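PDB 3KZW: cytosol aminopeptidase from Staphylococcus aureus subsp. aureus, which probably releases amino-terminal residues, leucine among them, from peptides as a metal-dependent aminopeptidase of the cytosol (leucyl) aminopeptidase family. Local coordinates for residues Q198-A203 with M504-V509; F247-A252 with L372-F377; R262-T267 with L333-N338; T267-D272 with P326-G331. All blocks are in the same frame, centred on the assembly; numbering follows the deposited sequence.

In the fold
Contacts 3 and 4 lie along one pair of antiparallel strands, 262-269 and 328-338, share T267, and are joined by a probable hydrogen bond from G331 N to I266 O (2.6 Å). Contact 3 is the buried part, mostly apolar between its strands; contact 4 is the partly buried end, where polar side chains, N328 and K271, join the backbone bonds. Contact 2 lies against the sheet beside contact 3, with F247 on L263 and L250 on A336, and joins two helices around a buried carboxylate. Contact 1 is separate, its centre about 17 Å from that of contact 4: a buried, purely apolar meeting of helices from distant parts of the chain.

Contact 1 of 4, residues Q198-A203 with M504-V509; sequences QSINLA and MIPTIV
I505 opens helix 505-512, directly after the N-cap residue M504, and makes most of the contact with helix 188-208. Its two branches divide the work. CG2 meets the side chain of I200, with I505 CG2 3.9 Å from I200 CG1, and the two isoleucines slide past each other in opposite directions. The longer branch turns back beside its own backbone N (chi1 -60°) and reaches the next turn of the partner helix, where I505 CD1 lies 3.8 Å from A203 CB. The same methyl also comes within 4.0 Å of I200 CA, so I505 fits against a surface formed by residues one turn apart. P506 follows in the first turn and adds one ring carbon: P506 CG lies 4.1 Å from I200 CD1, the two side chains running at about a right angle. No hydrogen bond crosses the interface. The hydroxyl of S199 is bound within its own helix, to S195 O. With the axes 11.2 Å apart and their directions 131° apart, the helices meet through side chains and not through close backbones. Helix 308-322 packs against both partners, touching S199, A203 and V509. On the other flanks of helix 505-512, T507 meets helix 414-426, while M504 and I508 lie on strand 386-391 of the catalytic domain's sheet.

Contact 2 of 4, residues F247-A252 with L372-F377; sequences FGLLQA and LADAVF
D374 points its carboxylate into the first turn of helix 248-254, between the ring of F247 and the side chain of L249. The F247 ring and the carboxylate stand nearly perpendicular, their planes 86° apart, with F247 CD2 4.0 Å from D374 CB. L249 crosses the acid obliquely on the side of the carboxylate away from that ring, and L249 CB lies 3.3 Å from D374 OD2. Its CG lies beside the backbone N and opposite the carbonyl carbon (chi1 -61°), and the extended chain beyond carries L249 CD1 past the carboxylate to 3.7 Å from A373 CB, on helix 368-380. These apolar groups flank an acid whose oxygens both have partners. D374 OD2 accepts L250 N at 3.1 Å, a fairly straight bond that arrives from above the carboxylate plane. It also takes a weak, bent bond from L249 N, 2.9 Å away from D374 OD2. OD1 accepts L354 N, in a loop. A carboxylate at the amino end of a helix would be favoured by the first-turn amides, which have no carbonyl of their own helix to bond, and probably by the helix dipole. The two helices run roughly antiparallel, with axes 8.4 Å apart. Around them, L250 packs on helix 239-244 and on strand 328-338, A375 lies on that same strand, and L372, A373 and V376 face helix 461-470.

Contact 3 of 4, residues R262-T267 with L333-N338; sequences RLVTIT and LACAEN
V264 and L333 face each other as a hydrogen-bonded antiparallel pair in the central mixed sheet of the catalytic domain's alpha/beta fold. L333 is the main bump on this face. Its side chain fills the hollow between V264 and I266, alternate residues of the opposing strand: V264 CB lies 4.0 Å from L333 CB, and I266 CD1 reaches back to within 3.8 Å of L333 CD1. Further along, V264 CG2 sits 4.3 Å from C335 SG, so the valine is flanked by both residues. R262 is the hydrogen-bonded partner of C335, but its long chain leads away. On the opposite face L263 and A334 form a non-hydrogen-bonded pair; beside the small alanine the leucine, with CG anti to its backbone N (chi1 -170°), leans over the backbone, L263 CD1 3.6 Å from L333 O. Helices 216-226 and 308-322 cover the L333 face, the former meeting V264, L333 and C335, the latter I266 and L333. Beyond the paired region, E337 packs on K346 of a second subunit. Two reciprocal bond pairs join the backbones; in the one at the start of strand 262-269, R262 N gives to C335 O at 2.8 Å, and C335 N returns to R262 O at 2.9 Å.

Contact 4 of 4, residues T267-D272 with P326-G331; sequences TYNGKD and PVNIVG
K271 CG sits between the backbone N and the carbonyl carbon (chi1 49°), and the rest of the chain is extended, which lays the lysine along P326, with K271 CD 3.4 Å from P326 O. The amine goes on to a salt bridge with E275. In Y268 the ring carbon CG is anti to the backbone N (chi1 165°), and the ring leans toward the opposing chain, with Y268 CE2 3.3 Å from V327 O and G270 N over one face, toward the rim. The ring's hydroxyl bonds to L325 O. Between the strands two backbone bonds tie the chains: Y268 N and I329 O are 2.8 Å apart, as are I329 N and Y268 O. Past N269 the chain turns off, yet G270 N still reaches V327 O at 2.9 Å, from above the carbonyl plane. N328 reaches into the turn. Its OD1 accepts a long, weak but straight bond from K271 N, 3.4 Å from N328 OD1, while ND2 gives to E275 O and K273 O, so the amide bridges a loop that has left the sheet. The side-chain amide planes of N269 and N328 are almost perpendicular, 89° apart. At the other end, T267 CG2 meets V330 CG2 at 4.0 Å. Strand 328-338 lies between strands 262-269 and 278-285, T267 bonds outward to strand 233-237, and helix 308-322 covers Y268 and I329.

Contact 1 of 4, residues Q198-A203 with M504-V509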
loop_
_atom_site.group_PDB
_atom_site.type_symbol
_atom_site.label_atom_id
_atom_site.label_comp_id
_atom_site.label_asym_id
_atom_site.label_seq_id
_atom_site.Cartn_x
_atom_site.Cartn_y
_atom_site.Cartn_z
ATOM N N GLN A 198 13.894 -11.705 -40.672
ATOM C CA GLN A 198 15.020 -12.332 -39.971
ATOM C C GLN A 198 15.795 -11.338 -39.106
ATOM O O GLN A 198 16.398 -11.724 -38.103
ATOM C CB GLN A 198 15.959 -13.023 -40.959
ATOM C CG GLN A 198 15.435 -14.352 -41.464
ATOM C CD GLN A 198 16.408 -15.073 -42.377
ATOM O OE1 GLN A 198 17.488 -14.566 -42.687
ATOM N NE2 GLN A 198 16.025 -16.268 -42.815
ATOM N N SER A 199 15.771 -10.066 -39.498
ATOM C CA SER A 199 16.375 -8.997 -38.706
ATOM C C SER A 199 15.566 -8.732 -37.441
ATOM O O SER A 199 16.135 -8.452 -36.382
ATOM C CB SER A 199 16.500 -7.716 -39.530
ATOM O OG SER A 199 17.329 -7.923 -40.657
ATOM N N ILE A 200 14.242 -8.823 -37.561
ATOM C CA ILE A 200 13.331 -8.684 -36.422
ATOM C C ILE A 200 13.536 -9.837 -35.442
ATOM O O ILE A 200 13.589 -9.630 -34.227
ATOM C CB ILE A 200 11.850 -8.595 -36.880
ATOM C CG1 ILE A 200 11.615 -7.291 -37.656
ATOM C CG2 ILE A 200 10.899 -8.684 -35.686
ATOM C CD1 ILE A 200 10.321 -7.246 -38.444
ATOM N N ASN A 201 13.675 -11.045 -35.985
ATOM C CA ASN A 201 13.910 -12.241 -35.181
ATOM C C ASN A 201 15.268 -12.244 -34.490
ATOM O O ASN A 201 15.416 -12.818 -33.411
ATOM C CB ASN A 201 13.729 -13.505 -36.028
ATOM C CG ASN A 201 12.279 -13.746 -36.421
ATOM O OD1 ASN A 201 11.371 -13.044 -35.971
ATOM N ND2 ASN A 201 12.055 -14.748 -37.260
ATOM N N LEU A 202 16.255 -11.605 -35.116
ATOM C CA LEU A 202 17.578 -11.456 -34.519
ATOM C C LEU A 202 17.490 -10.595 -33.263
ATOM O O LEU A 202 18.102 -10.914 -32.243
ATOM C CB LEU A 202 18.572 -10.849 -35.518
ATOM C CG LEU A 202 19.996 -10.564 -35.013
ATOM C CD1 LEU A 202 20.775 -11.851 -34.755
ATOM C CD2 LEU A 202 20.748 -9.670 -35.982
ATOM N N ALA A 203 16.723 -9.509 -33.356
ATOM C CA ALA A 203 16.470 -8.620 -32.227
ATOM C C ALA A 203 15.712 -9.357 -31.123
ATOM O O ALA A 203 16.033 -9.218 -29.937
ATOM C CB ALA A 203 15.701 -7.394 -32.685
ATOM N N MET A 504 9.407 -0.867 -34.072
ATOM C CA MET A 504 10.146 0.229 -34.722
ATOM C C MET A 504 11.002 -0.203 -35.913
ATOM O O MET A 504 11.232 0.595 -36.822
ATOM C CB MET A 504 10.990 1.048 -33.727
ATOM C CG MET A 504 10.192 1.862 -32.709
ATOM S SD MET A 504 8.919 2.926 -33.408
ATOM C CE MET A 504 9.896 4.015 -34.454
ATOM N N ILE A 505 11.477 -1.449 -35.905
ATOM C CA ILE A 505 12.312 -1.967 -36.999
ATOM C C ILE A 505 11.647 -1.801 -38.376
ATOM O O ILE A 505 12.280 -1.267 -39.286
ATOM C CB ILE A 505 12.786 -3.432 -36.759
ATOM C CG1 ILE A 505 13.622 -3.520 -35.477
ATOM C CG2 ILE A 505 13.587 -3.951 -37.959
ATOM C CD1 ILE A 505 13.907 -4.936 -35.008
ATOM N N PRO A 506 10.371 -2.229 -38.529
ATOM C CA PRO A 506 9.697 -2.001 -39.815
ATOM C C PRO A 506 9.624 -0.522 -40.212
ATOM O O PRO A 506 9.846 -0.195 -41.379
ATOM C CB PRO A 506 8.287 -2.551 -39.577
ATOM C CG PRO A 506 8.451 -3.548 -38.500
ATOM C CD PRO A 506 9.513 -2.994 -37.604
ATOM N N THR A 507 9.326 0.348 -39.247
ATOM C CA THR A 507 9.194 1.783 -39.490
ATOM C C THR A 507 10.509 2.432 -39.933
ATOM O O THR A 507 10.546 3.137 -40.943
ATOM C CB THR A 507 8.617 2.517 -38.250
ATOM O OG1 THR A 507 7.296 2.032 -37.980
ATOM C CG2 THR A 507 8.555 4.028 -38.477
ATOM N N ILE A 508 11.579 2.181 -39.183
ATOM C CA ILE A 508 12.877 2.805 -39.452
ATOM C C ILE A 508 13.498 2.297 -40.754
ATOM O O ILE A 508 14.055 3.084 -41.522
ATOM C CB ILE A 508 13.860 2.645 -38.255
ATOM C CG1 ILE A 508 13.250 3.214 -36.965
ATOM C CG2 ILE A 508 15.218 3.298 -38.553
ATOM C CD1 ILE A 508 12.880 4.705 -37.017
ATOM N N VAL A 509 13.387 0.994 -41.002
ATOM C CA VAL A 509 13.868 0.400 -42.250
ATOM C C VAL A 509 13.188 1.051 -43.458
ATOM O O VAL A 509 13.854 1.426 -44.431
ATOM C CB VAL A 509 13.687 -1.146 -42.267
ATOM C CG1 VAL A 509 13.865 -1.719 -43.675
ATOM C CG2 VAL A 509 14.666 -1.802 -41.307
#

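Contact 2 of 4, residues F247-A252 with L372-F377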
loop_
_atom_site.group_PDB
_atom_site.type_symbol
_atom_site.label_atom_id
_atom_site.label_comp_id
_atom_site.label_asym_id
_atom_site.label_seq_id
_atom_site.Cartn_x
_atom_site.Cartn_y
_atom_site.Cartn_z
ATOM N N PHE A 247 33.143 8.162 -19.486
ATOM C CA PHE A 247 31.742 7.740 -19.577
ATOM C C PHE A 247 31.154 7.566 -18.176
ATOM O O PHE A 247 30.776 6.463 -17.778
ATOM C CB PHE A 247 31.620 6.439 -20.375
ATOM C CG PHE A 247 31.766 6.616 -21.859
ATOM C CD1 PHE A 247 33.025 6.656 -22.455
ATOM C CD2 PHE A 247 30.640 6.727 -22.667
ATOM C CE1 PHE A 247 33.162 6.812 -23.833
ATOM C CE2 PHE A 247 30.762 6.884 -24.043
ATOM C CZ PHE A 247 32.027 6.928 -24.628
ATOM N N GLY A 248 31.076 8.674 -17.443
ATOM C CA GLY A 248 30.717 8.673 -16.023
ATOM C C GLY A 248 29.354 8.113 -15.668
ATOM O O GLY A 248 29.219 7.403 -14.669
ATOM N N LEU A 249 28.347 8.431 -16.479
ATOM C CA LEU A 249 26.981 7.981 -16.224
ATOM C C LEU A 249 26.807 6.489 -16.493
ATOM O O LEU A 249 26.165 5.789 -15.711
ATOM C CB LEU A 249 25.972 8.799 -17.036
ATOM C CG LEU A 249 25.899 10.313 -16.801
ATOM C CD1 LEU A 249 24.793 10.919 -17.642
ATOM C CD2 LEU A 249 25.696 10.660 -15.333
ATOM N N LEU A 250 27.388 6.009 -17.592
ATOM C CA LEU A 250 27.370 4.584 -17.925
ATOM C C LEU A 250 28.122 3.765 -16.875
ATOM O O LEU A 250 27.708 2.656 -16.531
ATOM C CB LEU A 250 27.945 4.345 -19.329
ATOM C CG LEU A 250 28.069 2.916 -19.881
ATOM C CD1 LEU A 250 26.745 2.154 -19.842
ATOM C CD2 LEU A 250 28.622 2.947 -21.293
ATOM N N GLN A 251 29.224 4.325 -16.373
ATOM C CA GLN A 251 29.996 3.724 -15.283
ATOM C C GLN A 251 29.148 3.618 -14.017
ATOM O O GLN A 251 29.092 2.561 -13.389
ATOM C CB GLN A 251 31.259 4.543 -15.006
ATOM C CG GLN A 251 32.049 4.081 -13.786
ATOM C CD GLN A 251 33.046 5.113 -13.297
ATOM O OE1 GLN A 251 32.914 6.305 -13.568
ATOM N NE2 GLN A 251 34.051 4.655 -12.564
ATOM N N ALA A 252 28.487 4.719 -13.668
ATOM C CA ALA A 252 27.651 4.806 -12.472
ATOM C C ALA A 252 26.535 3.762 -12.440
ATOM O O ALA A 252 26.288 3.150 -11.404
ATOM C CB ALA A 252 27.068 6.206 -12.343
ATOM N N LEU A 372 21.762 6.585 -21.858
ATOM C CA LEU A 372 21.454 7.202 -23.145
ATOM C C LEU A 372 22.157 8.544 -23.283
ATOM O O LEU A 372 22.636 8.887 -24.362
ATOM C CB LEU A 372 19.944 7.384 -23.322
ATOM C CG LEU A 372 19.093 6.152 -23.648
ATOM C CD1 LEU A 372 17.626 6.452 -23.398
ATOM C CD2 LEU A 372 19.312 5.672 -25.083
ATOM N N ALA A 373 22.219 9.291 -22.183
ATOM C CA ALA A 373 22.872 10.599 -22.156
ATOM C C ALA A 373 24.330 10.524 -22.615
ATOM O O ALA A 373 24.762 11.323 -23.449
ATOM C CB ALA A 373 22.779 11.202 -20.768
ATOM N N ASP A 374 25.075 9.561 -22.069
ATOM C CA ASP A 374 26.470 9.345 -22.447
ATOM C C ASP A 374 26.588 8.856 -23.887
ATOM O O ASP A 374 27.495 9.262 -24.615
ATOM C CB ASP A 374 27.150 8.357 -21.490
ATOM C CG ASP A 374 27.733 9.034 -20.248
ATOM O OD1 ASP A 374 27.663 10.277 -20.128
ATOM O OD2 ASP A 374 28.278 8.312 -19.387
ATOM N N ALA A 375 25.657 7.997 -24.293
ATOM C CA ALA A 375 25.654 7.435 -25.638
ATOM C C ALA A 375 25.291 8.476 -26.700
ATOM O O ALA A 375 25.892 8.503 -27.777
ATOM C CB ALA A 375 24.717 6.238 -25.708
ATOM N N VAL A 376 24.314 9.329 -26.391
ATOM C CA VAL A 376 23.877 10.387 -27.306
ATOM C C VAL A 376 24.993 11.408 -27.528
ATOM O O VAL A 376 25.263 11.802 -28.667
ATOM C CB VAL A 376 22.564 11.077 -26.828
ATOM C CG1 VAL A 376 22.337 12.398 -27.549
ATOM C CG2 VAL A 376 21.371 10.158 -27.043
ATOM N N PHE A 377 25.649 11.817 -26.442
ATOM C CA PHE A 377 26.764 12.758 -26.527
ATOM C C PHE A 377 27.910 12.183 -27.356
ATOM O O PHE A 377 28.519 12.893 -28.159
ATOM C CB PHE A 377 27.256 13.172 -25.136
ATOM C CG PHE A 377 28.235 14.312 -25.157
ATOM C CD1 PHE A 377 27.790 15.628 -25.259
ATOM C CD2 PHE A 377 29.603 14.071 -25.087
ATOM C CE1 PHE A 377 28.696 16.691 -25.290
ATOM C CE2 PHE A 377 30.518 15.131 -25.118
ATOM C CZ PHE A 377 30.061 16.440 -25.219
#

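Contact 3 of 4, residues R262-T267 with L333-N338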
loop_
_atom_site.group_PDB
_atom_site.type_symbol
_atom_site.label_atom_id
_atom_site.label_comp_id
_atom_site.label_asym_id
_atom_site.label_seq_id
_atom_site.Cartn_x
_atom_site.Cartn_y
_atom_site.Cartn_z
ATOM N N ARG A 262 29.465 -2.022 -21.063
ATOM C CA ARG A 262 30.174 -1.967 -22.338
ATOM C C ARG A 262 29.550 -0.888 -23.214
ATOM O O ARG A 262 28.355 -0.591 -23.088
ATOM C CB ARG A 262 30.094 -3.313 -23.069
ATOM C CG ARG A 262 30.785 -4.487 -22.383
ATOM C CD ARG A 262 32.295 -4.397 -22.493
ATOM N NE ARG A 262 32.950 -5.615 -22.020
ATOM C CZ ARG A 262 33.302 -5.845 -20.757
ATOM N NH1 ARG A 262 33.065 -4.945 -19.814
ATOM N NH2 ARG A 262 33.894 -6.984 -20.436
ATOM N N LEU A 263 30.361 -0.296 -24.090
ATOM C CA LEU A 263 29.841 0.566 -25.148
ATOM C C LEU A 263 30.169 -0.044 -26.502
ATOM O O LEU A 263 31.336 -0.292 -26.812
ATOM C CB LEU A 263 30.402 1.987 -25.054
ATOM C CG LEU A 263 29.723 2.999 -25.987
ATOM C CD1 LEU A 263 28.559 3.688 -25.294
ATOM C CD2 LEU A 263 30.716 4.022 -26.485
ATOM N N VAL A 264 29.130 -0.287 -27.297
ATOM C CA VAL A 264 29.284 -0.913 -28.606
ATOM C C VAL A 264 29.021 0.103 -29.714
ATOM O O VAL A 264 27.948 0.710 -29.768
ATOM C CB VAL A 264 28.350 -2.141 -28.769
ATOM C CG1 VAL A 264 28.605 -2.846 -30.094
ATOM C CG2 VAL A 264 28.537 -3.112 -27.615
ATOM N N THR A 265 30.013 0.293 -30.580
ATOM C CA THR A 265 29.880 1.169 -31.741
ATOM C C THR A 265 29.778 0.318 -33.003
ATOM O O THR A 265 30.629 -0.535 -33.260
ATOM C CB THR A 265 31.066 2.158 -31.861
ATOM O OG1 THR A 265 31.305 2.779 -30.593
ATOM C CG2 THR A 265 30.770 3.235 -32.888
ATOM N N ILE A 266 28.720 0.553 -33.774
ATOM C CA ILE A 266 28.459 -0.189 -35.004
ATOM C C ILE A 266 28.406 0.780 -36.180
ATOM O O ILE A 266 27.553 1.664 -36.218
ATOM C CB ILE A 266 27.121 -0.966 -34.914
ATOM C CG1 ILE A 266 27.124 -1.920 -33.717
ATOM C CG2 ILE A 266 26.850 -1.733 -36.201
ATOM C CD1 ILE A 266 25.745 -2.411 -33.315
ATOM N N THR A 267 29.316 0.619 -37.135
ATOM C CA THR A 267 29.329 1.484 -38.319
ATOM C C THR A 267 29.001 0.719 -39.598
ATOM O O THR A 267 29.510 -0.379 -39.830
ATOM C CB THR A 267 30.667 2.246 -38.490
ATOM O OG1 THR A 267 31.754 1.316 -38.492
ATOM C CG2 THR A 267 30.869 3.251 -37.365
ATOM N N LEU A 333 25.477 1.654 -28.692
ATOM C CA LEU A 333 24.753 0.887 -27.685
ATOM C C LEU A 333 25.399 1.048 -26.317
ATOM O O LEU A 333 26.582 0.749 -26.139
ATOM C CB LEU A 333 24.685 -0.594 -28.074
ATOM C CG LEU A 333 24.292 -0.953 -29.511
ATOM C CD1 LEU A 333 24.397 -2.449 -29.712
ATOM C CD2 LEU A 333 22.893 -0.462 -29.862
ATOM N N ALA A 334 24.616 1.538 -25.360
ATOM C CA ALA A 334 25.062 1.661 -23.977
ATOM C C ALA A 334 24.564 0.462 -23.190
ATOM O O ALA A 334 23.378 0.377 -22.863
ATOM C CB ALA A 334 24.557 2.957 -23.366
ATOM N N CYS A 335 25.474 -0.465 -22.897
ATOM C CA CYS A 335 25.121 -1.724 -22.241
ATOM C C CYS A 335 25.591 -1.765 -20.797
ATOM O O CYS A 335 26.751 -1.482 -20.517
ATOM C CB CYS A 335 25.709 -2.906 -23.010
ATOM S SG CYS A 335 25.333 -2.891 -24.774
ATOM N N ALA A 336 24.680 -2.119 -19.892
ATOM C CA ALA A 336 24.964 -2.206 -18.459
ATOM C C ALA A 336 23.936 -3.089 -17.765
ATOM O O ALA A 336 22.892 -3.407 -18.338
ATOM C CB ALA A 336 24.978 -0.819 -17.826
ATOM N N GLU A 337 24.241 -3.483 -16.531
ATOM C CA GLU A 337 23.322 -4.256 -15.702
ATOM C C GLU A 337 23.092 -3.500 -14.391
ATOM O O GLU A 337 24.027 -3.289 -13.617
ATOM C CB GLU A 337 23.893 -5.654 -15.441
ATOM C CG GLU A 337 22.862 -6.702 -15.055
ATOM C CD GLU A 337 23.484 -8.059 -14.745
ATOM O OE1 GLU A 337 23.207 -9.028 -15.485
ATOM O OE2 GLU A 337 24.250 -8.161 -13.764
ATOM N N ASN A 338 21.849 -3.083 -14.159
ATOM C CA ASN A 338 21.496 -2.269 -12.991
ATOM C C ASN A 338 21.258 -3.120 -11.744
ATOM O O ASN A 338 20.163 -3.642 -11.547
ATOM C CB ASN A 338 20.265 -1.404 -13.301
ATOM C CG ASN A 338 20.070 -0.263 -12.307
ATOM O OD1 ASN A 338 20.932 0.015 -11.473
ATOM N ND2 ASN A 338 18.932 0.406 -12.402
#

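Contact 4 of 4, residues T267-D272 with P326-G331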
loop_
_atom_site.group_PDB
_atom_site.type_symbol
_atom_site.label_atom_id
_atom_site.label_comp_id
_atom_site.label_asym_id
_atom_site.label_seq_id
_atom_site.Cartn_x
_atom_site.Cartn_y
_atom_site.Cartn_z
ATOM N N THR A 267 29.316 0.619 -37.135
ATOM C CA THR A 267 29.329 1.484 -38.319
ATOM C C THR A 267 29.001 0.719 -39.598
ATOM O O THR A 267 29.510 -0.379 -39.830
ATOM C CB THR A 267 30.667 2.246 -38.490
ATOM O OG1 THR A 267 31.754 1.316 -38.492
ATOM C CG2 THR A 267 30.869 3.251 -37.365
ATOM N N TYR A 268 28.135 1.311 -40.415
ATOM C CA TYR A 268 27.808 0.781 -41.729
ATOM C C TYR A 268 27.850 1.912 -42.750
ATOM O O TYR A 268 27.069 2.858 -42.666
ATOM C CB TYR A 268 26.433 0.104 -41.715
ATOM C CG TYR A 268 25.846 -0.155 -43.087
ATOM C CD1 TYR A 268 26.337 -1.176 -43.899
ATOM C CD2 TYR A 268 24.797 0.622 -43.572
ATOM C CE1 TYR A 268 25.799 -1.413 -45.163
ATOM C CE2 TYR A 268 24.252 0.394 -44.831
ATOM C CZ TYR A 268 24.755 -0.626 -45.621
ATOM O OH TYR A 268 24.218 -0.855 -46.868
ATOM N N ASN A 269 28.774 1.810 -43.703
ATOM C CA ASN A 269 28.919 2.813 -44.750
ATOM C C ASN A 269 28.349 2.319 -46.079
ATOM O O ASN A 269 29.064 1.752 -46.907
ATOM C CB ASN A 269 30.385 3.243 -44.886
ATOM C CG ASN A 269 30.901 3.954 -43.644
ATOM O OD1 ASN A 269 30.438 5.040 -43.296
ATOM N ND2 ASN A 269 31.868 3.341 -42.969
ATOM N N GLY A 270 27.051 2.544 -46.268
ATOM C CA GLY A 270 26.324 2.016 -47.419
ATOM C C GLY A 270 26.419 2.821 -48.699
ATOM O O GLY A 270 26.080 2.318 -49.770
ATOM N N LYS A 271 26.858 4.072 -48.601
ATOM C CA LYS A 271 27.034 4.892 -49.799
ATOM C C LYS A 271 28.499 5.302 -49.973
ATOM O O LYS A 271 28.950 5.596 -51.080
ATOM C CB LYS A 271 26.025 6.048 -49.873
ATOM C CG LYS A 271 25.873 6.896 -48.624
ATOM C CD LYS A 271 24.933 8.067 -48.900
ATOM C CE LYS A 271 24.638 8.853 -47.630
ATOM N NZ LYS A 271 23.703 9.988 -47.880
ATOM N N ASP A 272 29.259 5.144 -48.888
ATOM C CA ASP A 272 30.733 5.189 -48.903
ATOM C C ASP A 272 31.260 6.617 -48.947
ATOM O O ASP A 272 32.435 6.862 -48.651
ATOM C CB ASP A 272 31.331 4.354 -50.061
ATOM C CG ASP A 272 30.968 2.867 -49.978
ATOM O OD1 ASP A 272 31.083 2.270 -48.881
ATOM O OD2 ASP A 272 30.582 2.292 -51.020
ATOM N N PRO A 326 21.832 2.443 -49.634
ATOM C CA PRO A 326 22.817 3.514 -49.789
ATOM C C PRO A 326 22.716 4.566 -48.679
ATOM O O PRO A 326 22.415 5.732 -48.949
ATOM C CB PRO A 326 22.467 4.111 -51.158
ATOM C CG PRO A 326 21.019 3.838 -51.329
ATOM C CD PRO A 326 20.742 2.542 -50.625
ATOM N N VAL A 327 22.968 4.143 -47.443
ATOM C CA VAL A 327 22.939 5.035 -46.283
ATOM C C VAL A 327 24.126 4.787 -45.359
ATOM O O VAL A 327 24.613 3.661 -45.255
ATOM C CB VAL A 327 21.621 4.904 -45.463
ATOM C CG1 VAL A 327 20.451 5.533 -46.206
ATOM C CG2 VAL A 327 21.324 3.444 -45.106
ATOM N N ASN A 328 24.588 5.844 -44.698
ATOM C CA ASN A 328 25.613 5.720 -43.672
ATOM C C ASN A 328 24.965 5.712 -42.299
ATOM O O ASN A 328 24.190 6.609 -41.970
ATOM C CB ASN A 328 26.643 6.847 -43.777
ATOM C CG ASN A 328 27.523 6.732 -45.014
ATOM O OD1 ASN A 328 27.518 5.716 -45.711
ATOM N ND2 ASN A 328 28.284 7.780 -45.289
ATOM N N ILE A 329 25.271 4.684 -41.510
ATOM C CA ILE A 329 24.706 4.533 -40.171
ATOM C C ILE A 329 25.806 4.325 -39.133
ATOM O O ILE A 329 26.733 3.536 -39.339
ATOM C CB ILE A 329 23.699 3.348 -40.095
ATOM C CG1 ILE A 329 22.526 3.563 -41.055
ATOM C CG2 ILE A 329 23.179 3.165 -38.670
ATOM C CD1 ILE A 329 21.704 2.315 -41.321
ATOM N N VAL A 330 25.697 5.052 -38.024
ATOM C CA VAL A 330 26.497 4.781 -36.840
ATOM C C VAL A 330 25.568 4.396 -35.688
ATOM O O VAL A 330 24.656 5.142 -35.334
ATOM C CB VAL A 330 27.454 5.960 -36.470
ATOM C CG1 VAL A 330 26.684 7.252 -36.180
ATOM C CG2 VAL A 330 28.344 5.582 -35.292
ATOM N N GLY A 331 25.786 3.209 -35.133
ATOM C CA GLY A 331 24.972 2.704 -34.037
ATOM C C GLY A 331 25.752 2.716 -32.742
ATOM O O GLY A 331 26.877 2.216 -32.690
#